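PDB 5IRO: E3 19 kDa protein from Human adenovirus E serotype 4, which probably binds MHC class I heavy chains and retains them in the endoplasmic reticulum, impairing their transport to the surface of the infected cell. Local coordinates for residues 42-47 against 63-69; 19-23 against 85-91; 7-11 against 37-41. All blocks are in the same frame, centred on the assembly; numbering follows the deposited sequence.

Contact 1 of 3, residues 42-47 against 63-69; sequences VAIQYK and DPEWYTV
Gln45 and Thr68 form the hydrogen-bonded pair of an antiparallel sheet in which strand 43-45 runs along the edge beside strand 66-72. Gln45 N donates to Thr68 O at 2.9 Å, with the donor in the carbonyl plane, and Thr68 N returns a bond to Gln45 O. Their side chains lie side by side on the partly exposed face, where polar groups are at home, with Thr68 OG1 alongside Gln45 CB and CG. The Gln45 chain then bends at CG, and its NE2 reaches Lys47 O at 3.0 Å from above the carbonyl plane.

The non-hydrogen-bonded pair, Ile44 and Val69, turns to the buried face. Ile44 carries CD1 to the edge of the Tyr67 ring, 3.4 Å from Tyr67 CD1, because CG1 points away from the backbone N (chi1 -174°). Beyond the pairing, Tyr46 turns its ring edge to the loop, its OH donating to Pro64 O at 3.2 Å, which gives the hydroxyl of this buried tyrosine a backbone acceptor; Tyr46 CE1 rests 4.0 Å from Pro64 CB. The extended Lys47 chain lays CG on Pro64 CD and brings NZ into a salt bridge with Asp63 OD2 at 2.7 Å, approached from above the carboxylate plane. Lys47 NZ also donates a hydrogen bond to Thr58 O, so the ammonium has a second partner.

Ile44, Tyr46 and Tyr67 pack against Ile33, and Ile44 also meets Leu55, both on strands of the other sheet. Two antiparallel sheets enclosing aliphatic and aromatic side chains are typical of a beta-sandwich, consistent with an immunoglobulin-like core.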
ATOM      1  N   VAL D  42      14.869 -16.895  22.825  1.00 57.79           N
ATOM      2  CA  VAL D  42      13.969 -16.099  23.648  1.00 46.95           C
ATOM      3  C   VAL D  42      12.637 -16.071  22.913  1.00 49.99           C
ATOM      4  O   VAL D  42      12.415 -15.267  22.007  1.00 45.03           O
ATOM      5  CB  VAL D  42      14.524 -14.678  23.957  1.00 51.50           C
ATOM      6  CG1 VAL D  42      15.122 -14.047  22.716  1.00 54.38           C
ATOM      7  CG2 VAL D  42      13.446 -13.780  24.564  1.00 53.93           C
ATOM      8  N   ALA D  43      11.751 -16.979  23.303  1.00 23.22           N
ATOM      9  CA  ALA D  43      10.506 -17.169  22.573  1.00 20.58           C
ATOM     10  C   ALA D  43       9.383 -16.331  23.157  1.00 19.37           C
ATOM     11  O   ALA D  43       9.181 -16.310  24.366  1.00 19.76           O
ATOM     12  CB  ALA D  43      10.120 -18.644  22.572  1.00 23.06           C
ATOM     13  N   ILE D  44       8.654 -15.630  22.296  1.00 37.45           N
ATOM     14  CA  ILE D  44       7.540 -14.815  22.760  1.00 33.27           C
ATOM     15  C   ILE D  44       6.221 -15.453  22.336  1.00 39.41           C
ATOM     16  O   ILE D  44       6.053 -15.871  21.190  1.00 35.33           O
ATOM     17  CB  ILE D  44       7.642 -13.336  22.295  1.00 37.58           C
ATOM     18  CG1 ILE D  44       6.537 -12.490  22.936  1.00 37.30           C
ATOM     19  CG2 ILE D  44       7.607 -13.222  20.779  1.00 38.83           C
ATOM     20  CD1 ILE D  44       6.604 -12.447  24.444  1.00 32.55           C
ATOM     21  N   GLN D  45       5.297 -15.553  23.284  1.00 38.99           N
ATOM     22  CA  GLN D  45       3.987 -16.124  23.010  1.00 39.50           C
ATOM     23  C   GLN D  45       2.914 -15.186  23.544  1.00 36.30           C
ATOM     24  O   GLN D  45       3.062 -14.627  24.628  1.00 40.09           O
ATOM     25  CB  GLN D  45       3.880 -17.502  23.663  1.00 37.16           C
ATOM     26  CG  GLN D  45       2.472 -18.050  23.820  1.00 36.88           C
ATOM     27  CD  GLN D  45       2.204 -19.227  22.909  1.00 32.92           C
ATOM     28  OE1 GLN D  45       3.129 -19.921  22.487  1.00 35.13           O
ATOM     29  NE2 GLN D  45       0.934 -19.468  22.607  1.00 30.65           N
ATOM     30  N   TYR D  46       1.839 -15.012  22.784  1.00 44.76           N
ATOM     31  CA  TYR D  46       0.773 -14.096  23.173  1.00 48.91           C
ATOM     32  C   TYR D  46      -0.541 -14.858  23.349  1.00 49.21           C
ATOM     33  O   TYR D  46      -0.977 -15.087  24.476  1.00 54.54           O
ATOM     34  CB  TYR D  46       0.630 -12.968  22.143  1.00 44.90           C
ATOM     35  CG  TYR D  46      -0.588 -12.086  22.329  1.00 45.89           C
ATOM     36  CD1 TYR D  46      -0.997 -11.683  23.596  1.00 43.31           C
ATOM     37  CD2 TYR D  46      -1.324 -11.653  21.235  1.00 41.13           C
ATOM     38  CE1 TYR D  46      -2.109 -10.882  23.764  1.00 45.08           C
ATOM     39  CE2 TYR D  46      -2.436 -10.848  21.395  1.00 39.99           C
ATOM     40  CZ  TYR D  46      -2.824 -10.466  22.661  1.00 41.09           C
ATOM     41  OH  TYR D  46      -3.930  -9.665  22.824  1.00 44.91           O
ATOM     42  N   LYS D  47      -1.173 -15.249  22.247  1.00 26.66           N
ATOM     43  CA  LYS D  47      -2.398 -16.038  22.334  1.00 25.87           C
ATOM     44  C   LYS D  47      -2.092 -17.518  22.147  1.00 29.21           C
ATOM     45  O   LYS D  47      -1.749 -18.230  23.092  1.00 32.10           O
ATOM     46  CB  LYS D  47      -3.387 -15.609  21.246  1.00 22.44           C
ATOM     47  CG  LYS D  47      -4.038 -14.249  21.461  1.00 27.78           C
ATOM     48  CD  LYS D  47      -4.914 -13.861  20.270  1.00 24.94           C
ATOM     49  CE  LYS D  47      -5.522 -12.474  20.437  1.00 27.58           C
ATOM     50  NZ  LYS D  47      -6.157 -11.978  19.180  1.00 24.37           N
ATOM     51  N   ASP D  63      -9.800 -11.057  24.336  1.00 43.33           N
ATOM     52  CA  ASP D  63      -8.458 -11.523  23.994  1.00 43.64           C
ATOM     53  C   ASP D  63      -7.489 -11.378  25.175  1.00 47.40           C
ATOM     54  O   ASP D  63      -7.694 -10.529  26.044  1.00 42.61           O
ATOM     55  CB  ASP D  63      -7.953 -10.779  22.751  1.00 40.09           C
ATOM     56  CG  ASP D  63      -8.745 -11.132  21.505  1.00 46.98           C
ATOM     57  OD1 ASP D  63      -9.825 -11.747  21.641  1.00 45.29           O
ATOM     58  OD2 ASP D  63      -8.292 -10.795  20.392  1.00 53.40           O
ATOM     59  N   PRO D  64      -6.426 -12.207  25.205  1.00 43.45           N
ATOM     60  CA  PRO D  64      -5.549 -12.300  26.379  1.00 44.26           C
ATOM     61  C   PRO D  64      -4.874 -10.987  26.751  1.00 39.56           C
ATOM     62  O   PRO D  64      -4.665 -10.122  25.901  1.00 42.59           O
ATOM     63  CB  PRO D  64      -4.485 -13.313  25.936  1.00 42.19           C
ATOM     64  CG  PRO D  64      -5.150 -14.119  24.884  1.00 44.37           C
ATOM     65  CD  PRO D  64      -6.026 -13.159  24.154  1.00 39.45           C
ATOM     66  N   GLU D  65      -4.546 -10.850  28.032  1.00 26.22           N
ATOM     67  CA  GLU D  65      -3.902  -9.651  28.543  1.00 31.67           C
ATOM     68  C   GLU D  65      -2.638 -10.037  29.285  1.00 32.82           C
ATOM     69  O   GLU D  65      -2.135  -9.296  30.132  1.00 34.46           O
ATOM     70  CB  GLU D  65      -4.859  -8.895  29.450  1.00 31.97           C
ATOM     71  CG  GLU D  65      -6.070  -8.380  28.710  1.00 29.83           C
ATOM     72  CD  GLU D  65      -7.207  -8.052  29.636  1.00 34.70           C
ATOM     73  OE1 GLU D  65      -7.155  -8.478  30.809  1.00 37.04           O
ATOM     74  OE2 GLU D  65      -8.141  -7.353  29.193  1.00 38.71           O
ATOM     75  N   TRP D  66      -2.143 -11.221  28.954  1.00 35.54           N
ATOM     76  CA  TRP D  66      -0.881 -11.706  29.469  1.00 32.96           C
ATOM     77  C   TRP D  66      -0.134 -12.334  28.302  1.00 33.22           C
ATOM     78  O   TRP D  66      -0.735 -12.679  27.284  1.00 35.10           O
ATOM     79  CB  TRP D  66      -1.138 -12.709  30.595  1.00 42.70           C
ATOM     80  CG  TRP D  66      -1.969 -13.883  30.185  1.00 34.83           C
ATOM     81  CD1 TRP D  66      -3.298 -14.076  30.435  1.00 31.59           C
ATOM     82  CD2 TRP D  66      -1.504 -15.078  29.554  1.00 36.00           C
ATOM     83  NE1 TRP D  66      -3.701 -15.291  29.936  1.00 43.14           N
ATOM     84  CE2 TRP D  66      -2.615 -15.931  29.398  1.00 44.80           C
ATOM     85  CE3 TRP D  66      -0.259 -15.504  29.081  1.00 37.30           C
ATOM     86  CZ2 TRP D  66      -2.518 -17.177  28.792  1.00 52.22           C
ATOM     87  CZ3 TRP D  66      -0.165 -16.738  28.481  1.00 42.85           C
ATOM     88  CH2 TRP D  66      -1.285 -17.562  28.343  1.00 53.02           C
ATOM     89  N   TYR D  67       1.174 -12.493  28.453  1.00 34.27           N
ATOM     90  CA  TYR D  67       1.994 -13.131  27.434  1.00 32.24           C
ATOM     91  C   TYR D  67       3.181 -13.834  28.076  1.00 30.96           C
ATOM     92  O   TYR D  67       3.668 -13.409  29.122  1.00 32.40           O
ATOM     93  CB  TYR D  67       2.435 -12.112  26.374  1.00 31.49           C
ATOM     94  CG  TYR D  67       3.221 -10.931  26.908  1.00 32.68           C
ATOM     95  CD1 TYR D  67       4.596 -10.852  26.744  1.00 35.38           C
ATOM     96  CD2 TYR D  67       2.581  -9.892  27.575  1.00 30.57           C
ATOM     97  CE1 TYR D  67       5.314  -9.775  27.227  1.00 36.30           C
ATOM     98  CE2 TYR D  67       3.289  -8.813  28.062  1.00 34.95           C
ATOM     99  CZ  TYR D  67       4.654  -8.759  27.887  1.00 39.55           C
ATOM    100  OH  TYR D  67       5.362  -7.683  28.373  1.00 36.80           O
ATOM    101  N   THR D  68       3.651 -14.904  27.443  1.00 29.32           N
ATOM    102  CA  THR D  68       4.723 -15.705  28.019  1.00 28.62           C
ATOM    103  C   THR D  68       6.047 -15.451  27.319  1.00 25.08           C
ATOM    104  O   THR D  68       6.097 -15.300  26.095  1.00 29.11           O
ATOM    105  CB  THR D  68       4.416 -17.218  27.953  1.00 22.41           C
ATOM    106  OG1 THR D  68       4.120 -17.600  26.609  1.00 24.05           O
ATOM    107  CG2 THR D  68       3.245 -17.560  28.836  1.00 28.79           C
ATOM    108  N   VAL D  69       7.118 -15.412  28.105  1.00 40.20           N
ATOM    109  CA  VAL D  69       8.459 -15.254  27.562  1.00 38.71           C
ATOM    110  C   VAL D  69       9.332 -16.428  28.000  1.00 38.73           C
ATOM    111  O   VAL D  69       9.598 -16.621  29.185  1.00 38.62           O
ATOM    112  CB  VAL D  69       9.105 -13.897  27.972  1.00 39.76           C
ATOM    113  CG1 VAL D  69       8.964 -13.640  29.468  1.00 38.07           C
ATOM    114  CG2 VAL D  69      10.563 -13.830  27.527  1.00 31.53           C
TER

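Contact 2 of 3, residues 19-23 against 85-91; sequences QLSFQ and FIFEHMC
Phe22 points from its strand at the loop 85-91 and packs against Met90, Cys91, Phe85 and Phe87. The first torsion, -67°, sets the ring anti to the carbonyl carbon. Phe22 CB lies 3.9 Å from Met90 O. Met90 CB covers one face of the Phe22 ring, 3.5 Å above its plane and over its centre, a CH-pi contact in which the side chains cross at about a right angle. One flank, Phe22 CD1, approaches Cys91 SG at 3.5 Å, a sulfur-aromatic contact at the ring edge; on the other, Phe22 CD2 touches Met90 CE at 3.5 Å, because the methionine chain bends twice, and Met90 SD stands obliquely to the ring in a Met-aromatic contact. Phe22 CE1 sits between Cys91 SG and Phe87 CD1, and Phe22 CE2 is 3.7 Å from Phe85 CE1. The tip, Phe22 CZ, ends 3.3 Å from Phe87 CD1, the Phe22 and Phe87 rings meeting rim to rim with planes at 57°.

Beside this, Leu20 CD2 lies over the centre of the Phe85 ring, 3.8 Å above its plane, leucine's methyls suiting a flat apolar surface.

Strand 20-24 is outermost in its sheet, and the loop packs against its Leu20 and Phe22. Phe87 continues inward to Trp59 and Tyr46, while Cys91, opening helix 91-94, is joined by a disulfide to Cys29 of strand 29-34.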
ATOM      1  N   GLN D  19       9.452  -4.572  25.110  1.00 37.31           N
ATOM      2  CA  GLN D  19       8.642  -3.424  24.713  1.00 32.66           C
ATOM      3  C   GLN D  19       7.531  -3.771  23.724  1.00 29.22           C
ATOM      4  O   GLN D  19       7.684  -4.652  22.883  1.00 32.59           O
ATOM      5  CB  GLN D  19       9.539  -2.348  24.093  1.00 31.92           C
ATOM      6  CG  GLN D  19      10.119  -2.749  22.739  1.00 24.32           C
ATOM      7  CD  GLN D  19      10.935  -1.659  22.081  1.00 20.30           C
ATOM      8  OE1 GLN D  19      12.124  -1.504  22.355  1.00 18.13           O
ATOM      9  NE2 GLN D  19      10.300  -0.900  21.195  1.00 20.92           N
ATOM     10  N   LEU D  20       6.396  -3.096  23.853  1.00 39.68           N
ATOM     11  CA  LEU D  20       5.284  -3.326  22.936  1.00 42.65           C
ATOM     12  C   LEU D  20       4.619  -2.031  22.462  1.00 42.21           C
ATOM     13  O   LEU D  20       4.502  -1.066  23.216  1.00 48.13           O
ATOM     14  CB  LEU D  20       4.256  -4.315  23.508  1.00 43.90           C
ATOM     15  CG  LEU D  20       3.450  -4.049  24.781  1.00 45.12           C
ATOM     16  CD1 LEU D  20       2.345  -5.089  24.889  1.00 42.13           C
ATOM     17  CD2 LEU D  20       4.320  -4.085  26.026  1.00 44.79           C
ATOM     18  N   SER D  21       4.190  -2.031  21.205  1.00 37.89           N
ATOM     19  CA  SER D  21       3.549  -0.873  20.594  1.00 32.72           C
ATOM     20  C   SER D  21       2.185  -1.249  20.023  1.00 38.57           C
ATOM     21  O   SER D  21       1.963  -2.393  19.623  1.00 44.18           O
ATOM     22  CB  SER D  21       4.435  -0.283  19.494  1.00 39.85           C
ATOM     23  OG  SER D  21       4.894  -1.294  18.614  1.00 42.72           O
ATOM     24  N   PHE D  22       1.272  -0.283  19.992  1.00 46.87           N
ATOM     25  CA  PHE D  22      -0.072  -0.508  19.470  1.00 43.68           C
ATOM     26  C   PHE D  22      -0.335   0.418  18.296  1.00 44.67           C
ATOM     27  O   PHE D  22       0.135   1.556  18.275  1.00 40.33           O
ATOM     28  CB  PHE D  22      -1.125  -0.289  20.558  1.00 43.23           C
ATOM     29  CG  PHE D  22      -1.084  -1.306  21.659  1.00 45.01           C
ATOM     30  CD1 PHE D  22      -2.098  -2.238  21.784  1.00 45.68           C
ATOM     31  CD2 PHE D  22      -0.034  -1.338  22.562  1.00 45.80           C
ATOM     32  CE1 PHE D  22      -2.069  -3.177  22.790  1.00 39.55           C
ATOM     33  CE2 PHE D  22       0.002  -2.277  23.569  1.00 46.40           C
ATOM     34  CZ  PHE D  22      -1.016  -3.195  23.684  1.00 46.30           C
ATOM     35  N   GLN D  23      -1.081  -0.074  17.312  1.00 52.95           N
ATOM     36  CA  GLN D  23      -1.305   0.711  16.105  1.00 48.49           C
ATOM     37  C   GLN D  23      -2.628   0.360  15.427  1.00 55.05           C
ATOM     38  O   GLN D  23      -3.023  -0.807  15.385  1.00 60.21           O
ATOM     39  CB  GLN D  23      -0.122   0.523  15.147  1.00 51.89           C
ATOM     40  CG  GLN D  23      -0.162   1.362  13.880  1.00 53.88           C
ATOM     41  CD  GLN D  23       1.111   1.239  13.066  1.00 49.17           C
ATOM     42  OE1 GLN D  23       2.159   0.858  13.586  1.00 47.52           O
ATOM     43  NE2 GLN D  23       1.026   1.560  11.780  1.00 57.33           N
ATOM     44  N   PHE D  85       0.408  -7.412  30.660  1.00 27.08           N
ATOM     45  CA  PHE D  85       0.299  -6.050  30.162  1.00 24.75           C
ATOM     46  C   PHE D  85      -1.096  -5.904  29.600  1.00 21.32           C
ATOM     47  O   PHE D  85      -1.536  -6.713  28.785  1.00 25.29           O
ATOM     48  CB  PHE D  85       1.324  -5.763  29.069  1.00 25.24           C
ATOM     49  CG  PHE D  85       1.354  -4.320  28.642  1.00 18.76           C
ATOM     50  CD1 PHE D  85       0.576  -3.875  27.583  1.00 16.70           C
ATOM     51  CD2 PHE D  85       2.144  -3.403  29.316  1.00 16.44           C
ATOM     52  CE1 PHE D  85       0.598  -2.547  27.194  1.00 20.40           C
ATOM     53  CE2 PHE D  85       2.170  -2.074  28.934  1.00  3.77           C
ATOM     54  CZ  PHE D  85       1.396  -1.645  27.871  1.00 17.21           C
ATOM     55  N   ILE D  86      -1.791  -4.864  30.041  1.00 34.50           N
ATOM     56  CA  ILE D  86      -3.170  -4.664  29.631  1.00 35.07           C
ATOM     57  C   ILE D  86      -3.317  -3.991  28.265  1.00 38.03           C
ATOM     58  O   ILE D  86      -2.886  -2.856  28.048  1.00 34.85           O
ATOM     59  CB  ILE D  86      -3.963  -3.892  30.714  1.00 49.23           C
ATOM     60  CG1 ILE D  86      -5.438  -3.799  30.327  1.00 44.02           C
ATOM     61  CG2 ILE D  86      -3.337  -2.527  31.009  1.00 53.38           C
ATOM     62  CD1 ILE D  86      -6.181  -5.091  30.549  1.00 34.87           C
ATOM     63  N   PHE D  87      -3.906  -4.731  27.332  1.00 45.62           N
ATOM     64  CA  PHE D  87      -4.109  -4.253  25.973  1.00 39.96           C
ATOM     65  C   PHE D  87      -5.398  -3.442  25.936  1.00 43.66           C
ATOM     66  O   PHE D  87      -5.628  -2.653  25.022  1.00 48.04           O
ATOM     67  CB  PHE D  87      -4.178  -5.423  24.988  1.00 40.09           C
ATOM     68  CG  PHE D  87      -3.016  -6.375  25.089  1.00 40.24           C
ATOM     69  CD1 PHE D  87      -1.937  -6.267  24.230  1.00 36.39           C
ATOM     70  CD2 PHE D  87      -3.006  -7.382  26.036  1.00 37.83           C
ATOM     71  CE1 PHE D  87      -0.868  -7.136  24.320  1.00 36.02           C
ATOM     72  CE2 PHE D  87      -1.940  -8.255  26.129  1.00 38.03           C
ATOM     73  CZ  PHE D  87      -0.870  -8.131  25.271  1.00 36.55           C
ATOM     74  N   GLU D  88      -6.229  -3.640  26.954  1.00 32.84           N
ATOM     75  CA  GLU D  88      -7.490  -2.919  27.100  1.00 27.39           C
ATOM     76  C   GLU D  88      -7.249  -1.439  27.403  1.00 29.89           C
ATOM     77  O   GLU D  88      -8.173  -0.626  27.353  1.00 34.90           O
ATOM     78  CB  GLU D  88      -8.314  -3.564  28.220  1.00 30.38           C
ATOM     79  CG  GLU D  88      -9.763  -3.121  28.330  1.00 34.47           C
ATOM     80  CD  GLU D  88     -10.506  -3.844  29.442  1.00 33.66           C
ATOM     81  OE1 GLU D  88      -9.940  -4.797  30.019  1.00 29.26           O
ATOM     82  OE2 GLU D  88     -11.656  -3.459  29.738  1.00 24.82           O
ATOM     83  N   HIS D  89      -6.001  -1.092  27.700  1.00 63.81           N
ATOM     84  CA  HIS D  89      -5.652   0.272  28.079  1.00 65.58           C
ATOM     85  C   HIS D  89      -4.837   0.971  26.997  1.00 59.00           C
ATOM     86  O   HIS D  89      -4.466   2.136  27.140  1.00 58.07           O
ATOM     87  CB  HIS D  89      -4.879   0.275  29.396  1.00 68.20           C
ATOM     88  CG  HIS D  89      -5.720   0.601  30.589  1.00 69.45           C
ATOM     89  ND1 HIS D  89      -6.341   1.821  30.753  1.00 77.53           N
ATOM     90  CD2 HIS D  89      -6.051  -0.137  31.676  1.00 68.77           C
ATOM     91  CE1 HIS D  89      -7.014   1.820  31.889  1.00 73.73           C
ATOM     92  NE2 HIS D  89      -6.853   0.643  32.468  1.00 65.40           N
ATOM     93  N   MET D  90      -4.566   0.254  25.912  1.00 45.83           N
ATOM     94  CA  MET D  90      -3.805   0.809  24.801  1.00 42.62           C
ATOM     95  C   MET D  90      -4.507   0.570  23.470  1.00 36.98           C
ATOM     96  O   MET D  90      -4.150   1.167  22.456  1.00 39.92           O
ATOM     97  CB  MET D  90      -2.384   0.232  24.779  1.00 39.55           C
ATOM     98  CG  MET D  90      -1.516   0.675  25.951  1.00 36.28           C
ATOM     99  SD  MET D  90      -0.399   2.035  25.550  1.00 66.36           S
ATOM    100  CE  MET D  90       0.955   1.149  24.779  1.00 57.85           C
ATOM    101  N   CYS D  91      -5.507  -0.307  23.477  1.00 41.96           N
ATOM    102  CA  CYS D  91      -6.320  -0.530  22.289  1.00 37.13           C
ATOM    103  C   CYS D  91      -7.553   0.370  22.293  1.00 37.26           C
ATOM    104  O   CYS D  91      -8.162   0.596  21.252  1.00 41.40           O
ATOM    105  CB  CYS D  91      -6.730  -2.000  22.166  1.00 35.64           C
ATOM    106  SG  CYS D  91      -5.499  -3.069  21.385  1.00 32.53           S
TER

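Contact 3 of 3, residues 7-11 against 37-41; sequences ADPCL and WECQS
A first torsion of -67° puts the SG of Cys10 beside its own backbone N, facing the loop 37-41, and Cys39 turns its SG to meet it with a first torsion of -113°, away from a staggered value. The two sulfurs are joined covalently, Cys10 SG to Cys39 SG at 2.0 Å. The torsion about the S-S bond is modelled at -165°, nearly extended and far from the right-angle twist usual in disulfides. As Cys10 is poorly ordered and the resolution moderate, that value is doubtful, whereas the bond itself is secure.

Next to the bridge, Pro9 faces Glu38. Pro9 CB approaches Glu38 O at 3.4 Å and Glu38 CB at 4.1 Å, so the proline ring rests on backbone and the first side-chain carbon. Cys10 SG also passes 3.5 Å from Glu38 O. No hydrogen bond joins the two segments, which leaves the disulfide as the strong tie between them.

As modelled, Asp8 OD1 accepts a nearly straight bond from Leu11 N at 3.3 Å, on the syn side but tilted out of the carboxylate plane, and a weak one from Cys10 N. Aspartate suits the place because its short side chain can reach back to the amide three residues on, an Asx motif; these residues are poorly ordered, so the details are tentative. Within the partner loop, Cys39 O accepts a hydrogen bond from Asn53 ND2, and Trp37 packs on the backbone of another protein chain.

The whole is an exposed loop-to-loop disulfide, of the kind common in secreted and endoplasmic-reticulum luminal domains, fastening the N-terminal segment to the loop between strands 29-34 and 43-45.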
ATOM      1  N   ALA D   7      31.074  -8.397  27.421  1.00147.23           N
ATOM      2  CA  ALA D   7      29.624  -8.235  27.419  1.00150.07           C
ATOM      3  C   ALA D   7      28.933  -9.566  27.131  1.00147.70           C
ATOM      4  O   ALA D   7      29.539 -10.491  26.598  1.00143.30           O
ATOM      5  CB  ALA D   7      29.203  -7.179  26.412  1.00160.93           C
ATOM      6  N   ASP D   8      27.653  -9.643  27.473  1.00167.32           N
ATOM      7  CA  ASP D   8      26.871 -10.857  27.291  1.00165.36           C
ATOM      8  C   ASP D   8      25.417 -10.530  26.978  1.00160.65           C
ATOM      9  O   ASP D   8      24.845  -9.644  27.605  1.00158.89           O
ATOM     10  CB  ASP D   8      26.946 -11.700  28.564  1.00159.61           C
ATOM     11  CG  ASP D   8      26.456 -13.108  28.351  1.00151.20           C
ATOM     12  OD1 ASP D   8      25.286 -13.300  27.951  1.00155.59           O
ATOM     13  OD2 ASP D   8      27.253 -14.033  28.566  1.00156.96           O
ATOM     14  N   PRO D   9      24.821 -11.224  26.001  1.00124.16           N
ATOM     15  CA  PRO D   9      23.431 -10.880  25.702  1.00124.26           C
ATOM     16  C   PRO D   9      22.368 -11.764  26.360  1.00124.22           C
ATOM     17  O   PRO D   9      21.379 -11.233  26.878  1.00122.81           O
ATOM     18  CB  PRO D   9      23.356 -11.031  24.175  1.00 99.59           C
ATOM     19  CG  PRO D   9      24.376 -12.068  23.859  1.00112.76           C
ATOM     20  CD  PRO D   9      25.454 -11.979  24.908  1.00128.90           C
ATOM     21  N   CYS D  10      22.581 -13.076  26.374  1.00175.35           N
ATOM     22  CA  CYS D  10      21.478 -14.004  26.580  1.00174.05           C
ATOM     23  C   CYS D  10      21.395 -14.749  27.913  1.00169.95           C
ATOM     24  O   CYS D  10      20.409 -15.445  28.161  1.00168.28           O
ATOM     25  CB  CYS D  10      21.488 -15.031  25.441  1.00177.08           C
ATOM     26  SG  CYS D  10      21.104 -14.383  23.793  1.00155.22           S
ATOM     27  N   LEU D  11      22.396 -14.610  28.778  1.00187.02           N
ATOM     28  CA  LEU D  11      22.304 -15.217  30.104  1.00195.51           C
ATOM     29  C   LEU D  11      21.664 -14.242  31.069  1.00191.57           C
ATOM     30  O   LEU D  11      21.389 -14.586  32.220  1.00182.30           O
ATOM     31  CB  LEU D  11      23.673 -15.652  30.646  1.00198.06           C
ATOM     32  CG  LEU D  11      24.907 -14.748  30.702  1.00196.27           C
ATOM     33  CD1 LEU D  11      24.801 -13.636  31.742  1.00195.99           C
ATOM     34  CD2 LEU D  11      26.140 -15.597  30.973  1.00199.46           C
ATOM     35  N   TRP D  37      16.524  -8.616  20.036  1.00 37.57           N
ATOM     36  CA  TRP D  37      16.987  -9.354  18.862  1.00 40.27           C
ATOM     37  C   TRP D  37      18.457  -9.736  19.013  1.00 43.34           C
ATOM     38  O   TRP D  37      19.115 -10.137  18.051  1.00 47.71           O
ATOM     39  CB  TRP D  37      16.784  -8.518  17.598  1.00 40.60           C
ATOM     40  CG  TRP D  37      15.380  -8.539  17.092  1.00 37.93           C
ATOM     41  CD1 TRP D  37      14.420  -7.594  17.304  1.00 39.83           C
ATOM     42  CD2 TRP D  37      14.775  -9.552  16.281  1.00 33.13           C
ATOM     43  NE1 TRP D  37      13.251  -7.959  16.680  1.00 42.92           N
ATOM     44  CE2 TRP D  37      13.444  -9.157  16.043  1.00 35.33           C
ATOM     45  CE3 TRP D  37      15.229 -10.756  15.733  1.00 32.94           C
ATOM     46  CZ2 TRP D  37      12.563  -9.923  15.282  1.00 34.05           C
ATOM     47  CZ3 TRP D  37      14.353 -11.514  14.979  1.00 33.55           C
ATOM     48  CH2 TRP D  37      13.036 -11.095  14.760  1.00 33.45           C
ATOM     49  N   GLU D  38      18.959  -9.611  20.236  1.00 40.28           N
ATOM     50  CA  GLU D  38      20.344  -9.925  20.554  1.00 35.58           C
ATOM     51  C   GLU D  38      20.418 -11.343  21.105  1.00 38.90           C
ATOM     52  O   GLU D  38      21.497 -11.862  21.392  1.00 39.86           O
ATOM     53  CB  GLU D  38      20.890  -8.932  21.581  1.00 39.14           C
ATOM     54  CG  GLU D  38      20.578  -7.475  21.263  1.00 36.88           C
ATOM     55  CD  GLU D  38      19.277  -7.012  21.893  1.00 37.86           C
ATOM     56  OE1 GLU D  38      18.627  -7.830  22.577  1.00 47.41           O
ATOM     57  OE2 GLU D  38      18.901  -5.837  21.702  1.00 37.91           O
ATOM     58  N   CYS D  39      19.250 -11.962  21.241  1.00 57.26           N
ATOM     59  CA  CYS D  39      19.122 -13.290  21.820  1.00 52.92           C
ATOM     60  C   CYS D  39      18.285 -14.180  20.904  1.00 51.02           C
ATOM     61  O   CYS D  39      17.270 -13.737  20.365  1.00 46.89           O
ATOM     62  CB  CYS D  39      18.454 -13.200  23.197  1.00 54.75           C
ATOM     63  SG  CYS D  39      19.446 -13.614  24.643  1.00 73.83           S
ATOM     64  N   GLN D  40      18.717 -15.423  20.712  1.00 36.85           N
ATOM     65  CA  GLN D  40      17.900 -16.408  20.011  1.00 38.67           C
ATOM     66  C   GLN D  40      17.230 -17.246  21.099  1.00 36.64           C
ATOM     67  O   GLN D  40      17.620 -17.159  22.265  1.00 30.85           O
ATOM     68  CB  GLN D  40      18.792 -17.258  19.089  1.00 40.62           C
ATOM     69  CG  GLN D  40      18.192 -18.567  18.569  1.00 34.73           C
ATOM     70  CD  GLN D  40      16.925 -18.359  17.756  1.00 34.67           C
ATOM     71  OE1 GLN D  40      15.816 -18.445  18.285  1.00 44.22           O
ATOM     72  NE2 GLN D  40      17.083 -18.097  16.464  1.00 27.38           N
ATOM     73  N   SER D  41      16.213 -18.023  20.732  1.00 38.34           N
ATOM     74  CA  SER D  41      15.532 -18.932  21.654  1.00 37.80           C
ATOM     75  C   SER D  41      14.709 -18.212  22.725  1.00 46.97           C
ATOM     76  O   SER D  41      13.930 -18.842  23.440  1.00 47.01           O
ATOM     77  CB  SER D  41      16.509 -19.934  22.281  1.00 37.24           C
ATOM     78  OG  SER D  41      17.151 -20.699  21.276  1.00 49.81           O
TER

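Contacts 1 and 2 are partly buried and adjoin: the Tyr46 and Phe87 rings meet, and Pro64 O also packs on Phe87, so the two contacts share one neighbourhood. Contact 1 joins strands within one sheet, with backbone bonds and a salt bridge at its end. Contact 2 brings a loop onto the edge strand of the other sheet by rings, methyls and sulfur, with no hydrogen bond across it. Contact 3 lies at the surface, about 25 Å from contact 2 between centres and on the opposite side of the chain's centre, and depends on a covalent bond. Its segment 37-41 runs directly into 42-47, so contact 3 adjoins contact 1 along the chain, without further contact between them.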